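Local atomic coordinates of aldehyde dehydrogenase (Burkholderia cenocepacia, PDB entry 4O6R), a protein that probably oxidises aldehydes with NAD(P)+ as the electron acceptor, and binds adenosine monophosphate. Residues A304-F309 / V396-F401; A89-E94 / L108-T113. All blocks are in the same frame, centred on the assembly; numbering follows the deposited sequence.

Contact 1: A304-F309 / V396-F401; sequences AFLERF and VTVLRF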
loop_
_atom_site.group_PDB
_atom_site.type_symbol
_atom_site.label_atom_id
_atom_site.label_comp_id
_atom_site.label_asym_id
_atom_site.label_seq_id
_atom_site.Cartn_x
_atom_site.Cartn_y
_atom_site.Cartn_z
ATOM N N ALA A 304 30.237 36.009 -5.650
ATOM C CA ALA A 304 30.438 35.769 -4.231
ATOM C C ALA A 304 30.623 34.271 -3.915
ATOM O O ALA A 304 31.604 33.877 -3.259
ATOM C CB ALA A 304 29.257 36.316 -3.447
ATOM N N PHE A 305 29.703 33.463 -4.420
ATOM C CA PHE A 305 29.750 32.026 -4.277
ATOM C C PHE A 305 31.068 31.451 -4.817
ATOM O O PHE A 305 31.752 30.686 -4.137
ATOM C CB PHE A 305 28.596 31.420 -5.033
ATOM C CG PHE A 305 28.404 29.946 -4.767
ATOM C CD1 PHE A 305 29.253 29.010 -5.338
ATOM C CD2 PHE A 305 27.364 29.508 -3.957
ATOM C CE1 PHE A 305 29.084 27.657 -5.096
ATOM C CE2 PHE A 305 27.203 28.164 -3.711
ATOM C CZ PHE A 305 28.046 27.240 -4.282
ATOM N N LEU A 306 31.424 31.846 -6.037
ATOM C CA LEU A 306 32.599 31.290 -6.674
ATOM C C LEU A 306 33.877 31.654 -5.948
ATOM O O LEU A 306 34.759 30.831 -5.839
ATOM C CB LEU A 306 32.665 31.702 -8.135
ATOM C CG LEU A 306 31.603 31.052 -9.033
ATOM C CD1 LEU A 306 31.567 31.726 -10.390
ATOM C CD2 LEU A 306 31.858 29.543 -9.180
ATOM N N GLU A 307 33.987 32.871 -5.431
ATOM C CA GLU A 307 35.208 33.224 -4.738
ATOM C C GLU A 307 35.445 32.296 -3.552
ATOM O O GLU A 307 36.587 31.832 -3.316
ATOM C CB GLU A 307 35.193 34.684 -4.300
ATOM C CG GLU A 307 36.524 35.151 -3.756
ATOM C CD GLU A 307 36.508 36.618 -3.378
ATOM O OE1 GLU A 307 35.407 37.226 -3.396
ATOM O OE2 GLU A 307 37.588 37.155 -3.043
ATOM N N ARG A 308 34.383 32.005 -2.808
ATOM C CA ARG A 308 34.507 31.112 -1.672
ATOM C C ARG A 308 34.655 29.632 -2.103
ATOM O O ARG A 308 35.448 28.898 -1.549
ATOM C CB ARG A 308 33.306 31.292 -0.736
ATOM C CG ARG A 308 33.361 32.642 -0.024
ATOM C CD ARG A 308 32.013 33.049 0.499
ATOM N NE ARG A 308 31.624 32.207 1.627
ATOM C CZ ARG A 308 30.485 32.328 2.300
ATOM N NH1 ARG A 308 29.563 33.203 1.935
ATOM N NH2 ARG A 308 30.243 31.519 3.300
ATOM N N PHE A 309 33.884 29.233 -3.093
ATOM C CA PHE A 309 33.884 27.859 -3.602
ATOM C C PHE A 309 35.211 27.465 -4.251
ATOM O O PHE A 309 35.725 26.357 -4.002
ATOM C CB PHE A 309 32.736 27.701 -4.597
ATOM C CG PHE A 309 32.598 26.326 -5.188
ATOM C CD1 PHE A 309 32.379 25.231 -4.393
ATOM C CD2 PHE A 309 32.637 26.157 -6.540
ATOM C CE1 PHE A 309 32.245 23.961 -4.937
ATOM C CE2 PHE A 309 32.476 24.899 -7.110
ATOM C CZ PHE A 309 32.298 23.804 -6.315
ATOM N N VAL A 396 33.527 20.473 -12.230
ATOM C CA VAL A 396 32.203 21.113 -12.228
ATOM C C VAL A 396 32.140 22.259 -13.238
ATOM O O VAL A 396 33.091 23.018 -13.392
ATOM C CB VAL A 396 31.783 21.553 -10.795
ATOM C CG1 VAL A 396 32.795 22.521 -10.191
ATOM C CG2 VAL A 396 30.352 22.109 -10.779
ATOM N N THR A 397 31.031 22.315 -13.962
ATOM C CA THR A 397 30.773 23.348 -14.938
ATOM C C THR A 397 29.761 24.354 -14.396
ATOM O O THR A 397 28.682 23.975 -13.941
ATOM C CB THR A 397 30.271 22.749 -16.244
ATOM O OG1 THR A 397 31.247 21.802 -16.721
ATOM C CG2 THR A 397 30.051 23.858 -17.290
ATOM N N VAL A 398 30.147 25.632 -14.442
ATOM C CA VAL A 398 29.348 26.701 -13.873
ATOM C C VAL A 398 28.621 27.442 -14.960
ATOM O O VAL A 398 29.224 27.828 -15.987
ATOM C CB VAL A 398 30.200 27.706 -13.110
ATOM C CG1 VAL A 398 29.317 28.696 -12.346
ATOM C CG2 VAL A 398 31.130 26.996 -12.154
ATOM N N LEU A 399 27.338 27.679 -14.690
ATOM C CA LEU A 399 26.449 28.441 -15.542
ATOM C C LEU A 399 25.690 29.436 -14.644
ATOM O O LEU A 399 25.504 29.174 -13.454
ATOM C CB LEU A 399 25.448 27.498 -16.213
ATOM C CG LEU A 399 26.021 26.425 -17.152
ATOM C CD1 LEU A 399 25.043 25.304 -17.388
ATOM C CD2 LEU A 399 26.453 27.061 -18.449
ATOM N N ARG A 400 25.283 30.572 -15.202
ATOM C CA ARG A 400 24.563 31.586 -14.452
ATOM C C ARG A 400 23.156 31.782 -15.021
ATOM O O ARG A 400 22.920 31.497 -16.193
ATOM C CB ARG A 400 25.322 32.923 -14.506
ATOM C CG ARG A 400 26.701 32.829 -13.887
ATOM C CD ARG A 400 27.402 34.159 -13.926
ATOM N NE ARG A 400 28.787 34.051 -13.524
ATOM C CZ ARG A 400 29.428 34.989 -12.847
ATOM N NH1 ARG A 400 28.799 36.098 -12.469
ATOM N NH2 ARG A 400 30.691 34.784 -12.507
ATOM N N PHE A 401 22.256 32.292 -14.186
ATOM C CA PHE A 401 20.879 32.575 -14.580
ATOM C C PHE A 401 20.317 33.755 -13.840
ATOM O O PHE A 401 20.878 34.191 -12.834
ATOM C CB PHE A 401 19.980 31.353 -14.327
ATOM C CG PHE A 401 19.723 31.062 -12.860
ATOM C CD1 PHE A 401 20.650 30.352 -12.112
ATOM C CD2 PHE A 401 18.581 31.530 -12.219
ATOM C CE1 PHE A 401 20.424 30.066 -10.769
ATOM C CE2 PHE A 401 18.343 31.246 -10.885
ATOM C CZ PHE A 401 19.271 30.512 -10.155
#
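Leu306 and Val398 reach toward each other from helix and strand and meet tip to tip: Leu306 CD2 lies 4.0 Å from Val398 CG2 and nearly as close to CG1, so one methyl faces both branches of the valine. The other branch, Leu306 CD1, approaches the Arg400 guanidinium obliquely, 3.8 Å from NH2. With Arg400 stretched out from CG to NE, its head comes nearer the helix than its base would suggest, and it is held there by salt bridges to Glu378, Glu299 and Asp303. At the other end of the contact, Val396 CG1 sits at the rim of the Phe309 ring, near its plane and 3.9 Å from CE2. Placing CG anti to the backbone N (chi1 -179°) sends this ring toward the strand. No hydrogen bond joins the segments; the contact is chiefly apolar, burying 187 Å² in all. The axes of the two segments approach to 11.7 Å and run nearly antiparallel (162°), a helix packed on the face of a sheet. Strand 395-401 lies between 375-378 and 294-298 in that sheet; Ile376 touches Phe309, Val396 and Val398, while helix 270-282 packs beside helix 302-315 through Phe305 and Phe309.

Contact 2: A89-E94 / L108-T113; sequences ALAQLE and LDVPRT. With NO3 (nitrate ion), chain F.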
loop_
_atom_site.group_PDB
_atom_site.type_symbol
_atom_site.label_atom_id
_atom_site.label_comp_id
_atom_site.label_asym_id
_atom_site.label_seq_id
_atom_site.Cartn_x
_atom_site.Cartn_y
_atom_site.Cartn_z
ATOM N N ALA A 89 38.941 -3.625 7.716
ATOM C CA ALA A 89 39.511 -4.400 6.631
ATOM C C ALA A 89 38.776 -4.176 5.288
ATOM O O ALA A 89 39.423 -4.112 4.246
ATOM C CB ALA A 89 39.579 -5.880 6.982
ATOM N N LEU A 90 37.443 -4.044 5.310
ATOM C CA LEU A 90 36.698 -3.755 4.094
ATOM C C LEU A 90 37.040 -2.359 3.560
ATOM O O LEU A 90 37.211 -2.178 2.371
ATOM C CB LEU A 90 35.179 -3.874 4.292
ATOM C CG LEU A 90 34.582 -5.280 4.260
ATOM C CD1 LEU A 90 33.155 -5.290 4.708
ATOM C CD2 LEU A 90 34.647 -5.866 2.868
ATOM N N ALA A 91 37.143 -1.396 4.466
ATOM C CA ALA A 91 37.477 -0.038 4.099
ATOM C C ALA A 91 38.877 0.026 3.465
ATOM O O ALA A 91 39.063 0.680 2.437
ATOM C CB ALA A 91 37.400 0.872 5.314
ATOM N N GLN A 92 39.847 -0.619 4.111
ATOM C CA GLN A 92 41.191 -0.689 3.571
ATOM C C GLN A 92 41.204 -1.308 2.175
ATOM O O GLN A 92 41.873 -0.788 1.281
ATOM C CB GLN A 92 42.122 -1.464 4.502
ATOM C CG GLN A 92 42.442 -0.746 5.802
ATOM C CD GLN A 92 43.406 0.426 5.615
ATOM O OE1 GLN A 92 44.235 0.422 4.711
ATOM N NE2 GLN A 92 43.336 1.399 6.513
ATOM N N LEU A 93 40.483 -2.409 1.983
ATOM C CA LEU A 93 40.494 -3.114 0.689
ATOM C C LEU A 93 39.845 -2.261 -0.399
ATOM O O LEU A 93 40.395 -2.095 -1.507
ATOM C CB LEU A 93 39.802 -4.474 0.798
ATOM C CG LEU A 93 39.789 -5.360 -0.447
ATOM C CD1 LEU A 93 41.196 -5.690 -0.881
ATOM C CD2 LEU A 93 39.044 -6.662 -0.165
ATOM N N GLU A 94 38.703 -1.672 -0.065
ATOM C CA GLU A 94 37.998 -0.772 -0.993
ATOM C C GLU A 94 38.882 0.418 -1.405
ATOM O O GLU A 94 39.005 0.713 -2.599
ATOM C CB GLU A 94 36.652 -0.296 -0.382
ATOM C CG GLU A 94 35.749 0.523 -1.313
ATOM C CD GLU A 94 35.053 -0.284 -2.405
ATOM O OE1 GLU A 94 35.532 -1.369 -2.789
ATOM O OE2 GLU A 94 34.016 0.197 -2.941
ATOM N N LEU A 108 31.577 6.214 4.813
ATOM C CA LEU A 108 30.544 6.189 3.818
ATOM C C LEU A 108 30.398 4.825 3.142
ATOM O O LEU A 108 29.321 4.223 3.254
ATOM C CB LEU A 108 30.756 7.316 2.786
ATOM C CG LEU A 108 30.614 8.756 3.320
ATOM C CD1 LEU A 108 31.211 9.774 2.365
ATOM C CD2 LEU A 108 29.156 9.098 3.618
ATOM N N ASP A 109 31.432 4.328 2.450
ATOM C CA ASP A 109 31.311 3.082 1.687
ATOM C C ASP A 109 30.834 1.897 2.567
ATOM O O ASP A 109 29.837 1.211 2.242
ATOM C CB ASP A 109 32.606 2.683 0.965
ATOM C CG ASP A 109 33.044 3.667 -0.146
ATOM O OD1 ASP A 109 32.185 4.267 -0.844
ATOM O OD2 ASP A 109 34.282 3.811 -0.338
ATOM N N VAL A 110 31.538 1.622 3.658
ATOM C CA VAL A 110 31.161 0.477 4.466
ATOM C C VAL A 110 29.780 0.663 5.173
ATOM O O VAL A 110 28.917 -0.175 5.015
ATOM C CB VAL A 110 32.278 0.079 5.468
ATOM C CG1 VAL A 110 31.800 -1.009 6.398
ATOM C CG2 VAL A 110 33.522 -0.377 4.724
ATOM N N PRO A 111 29.563 1.772 5.900
ATOM C CA PRO A 111 28.276 1.986 6.570
ATOM C C PRO A 111 27.069 1.966 5.619
ATOM O O PRO A 111 26.045 1.403 5.969
ATOM C CB PRO A 111 28.427 3.388 7.186
ATOM C CG PRO A 111 29.888 3.542 7.395
ATOM C CD PRO A 111 30.527 2.844 6.221
ATOM N N ARG A 112 27.195 2.544 4.430
ATOM C CA ARG A 112 26.057 2.581 3.499
ATOM C C ARG A 112 25.735 1.184 3.016
ATOM O O ARG A 112 24.577 0.830 2.848
ATOM C CB ARG A 112 26.322 3.504 2.308
ATOM C CG ARG A 112 26.101 5.007 2.560
ATOM C CD ARG A 112 26.891 5.789 1.525
ATOM N NE ARG A 112 26.318 7.050 1.115
ATOM C CZ ARG A 112 26.697 7.759 0.047
ATOM N NH1 ARG A 112 27.657 7.332 -0.768
ATOM N NH2 ARG A 112 26.109 8.922 -0.207
ATOM N N THR A 113 26.776 0.378 2.797
ATOM C CA THR A 113 26.615 -1.006 2.367
ATOM C C THR A 113 25.932 -1.811 3.448
ATOM O O THR A 113 24.955 -2.477 3.182
ATOM C CB THR A 113 27.982 -1.638 2.005
ATOM O OG1 THR A 113 28.635 -0.816 1.037
ATOM C CG2 THR A 113 27.813 -3.005 1.430
HETATM N N NO3 F . 26.911 9.029 -3.773
HETATM O O1 NO3 F . 26.128 8.076 -3.726
HETATM O O2 NO3 F . 27.550 9.497 -2.638
HETATM O O3 NO3 F . 27.198 9.661 -4.978
HETATM O O HOH W 1 31.681 1.635 -2.590
#
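Glu94 OE2 accepts hydrogen bonds from Leu160 N and from a water at 2.8 Å; the water also donates weakly to Asp109 OD1. It thus links two carboxylates whose planes stand 85° apart, though weakly on the Asp109 side. The side chains cross at about a right angle, and Asp109 OD2 comes 3.7 Å from Glu94 CG, which lies anti to the backbone N (chi1 -173°). Alongside this polar patch, Val110 supplies the apolar part of the contact: CG2 lies 3.9 Å from Leu90 CB and 3.8 Å from Ala91 N, a single methyl set against the helix surface where the backbones come closest. The contact packs the successive helices 87-98 and 102-123, the segment axes passing 9.4 Å apart at 124°, and the Leu160 bond ties the pair to the start of helix 159-172. Within 108-113, Asp109 O receives both Thr113 N and Thr113 OG1, the hydroxyl at 2.6 Å, from opposite faces of its plane. Arg112 directs the edge of its guanidinium at a nitrate ion, probably from the crystallisation liquor, NH1 and NH2 both donating to O2; Lys448 also binds it. The two acids, OE2 and OD2 4.5 Å apart, are buried, but Ser188 serves Glu94 OE1 and His100 serves Asp109 OD2. Such partners and the shared water probably offset the repulsion, although the proximity could still raise the proton affinity of one carboxylate.

In the fold
Contacts 1 and 2 are separate packing sites in one chain: their centres lie 32 Å apart and their nearest atoms about 16 Å, so neither touches the other. Contact 2 joins two helices close in sequence, with only 13 residues between its segments, whereas contact 1 brings together segments separated by 86 residues, on a seven-stranded sheet. Their relation to the nucleotide differs too. In contact 2 the Glu94 side chain is about 9 Å from that of Val154, which binds AMP, and about 13 Å from the AMP itself, near the pocket but not in contact with the ligand. Contact 1 lies away from the residues that bind AMP.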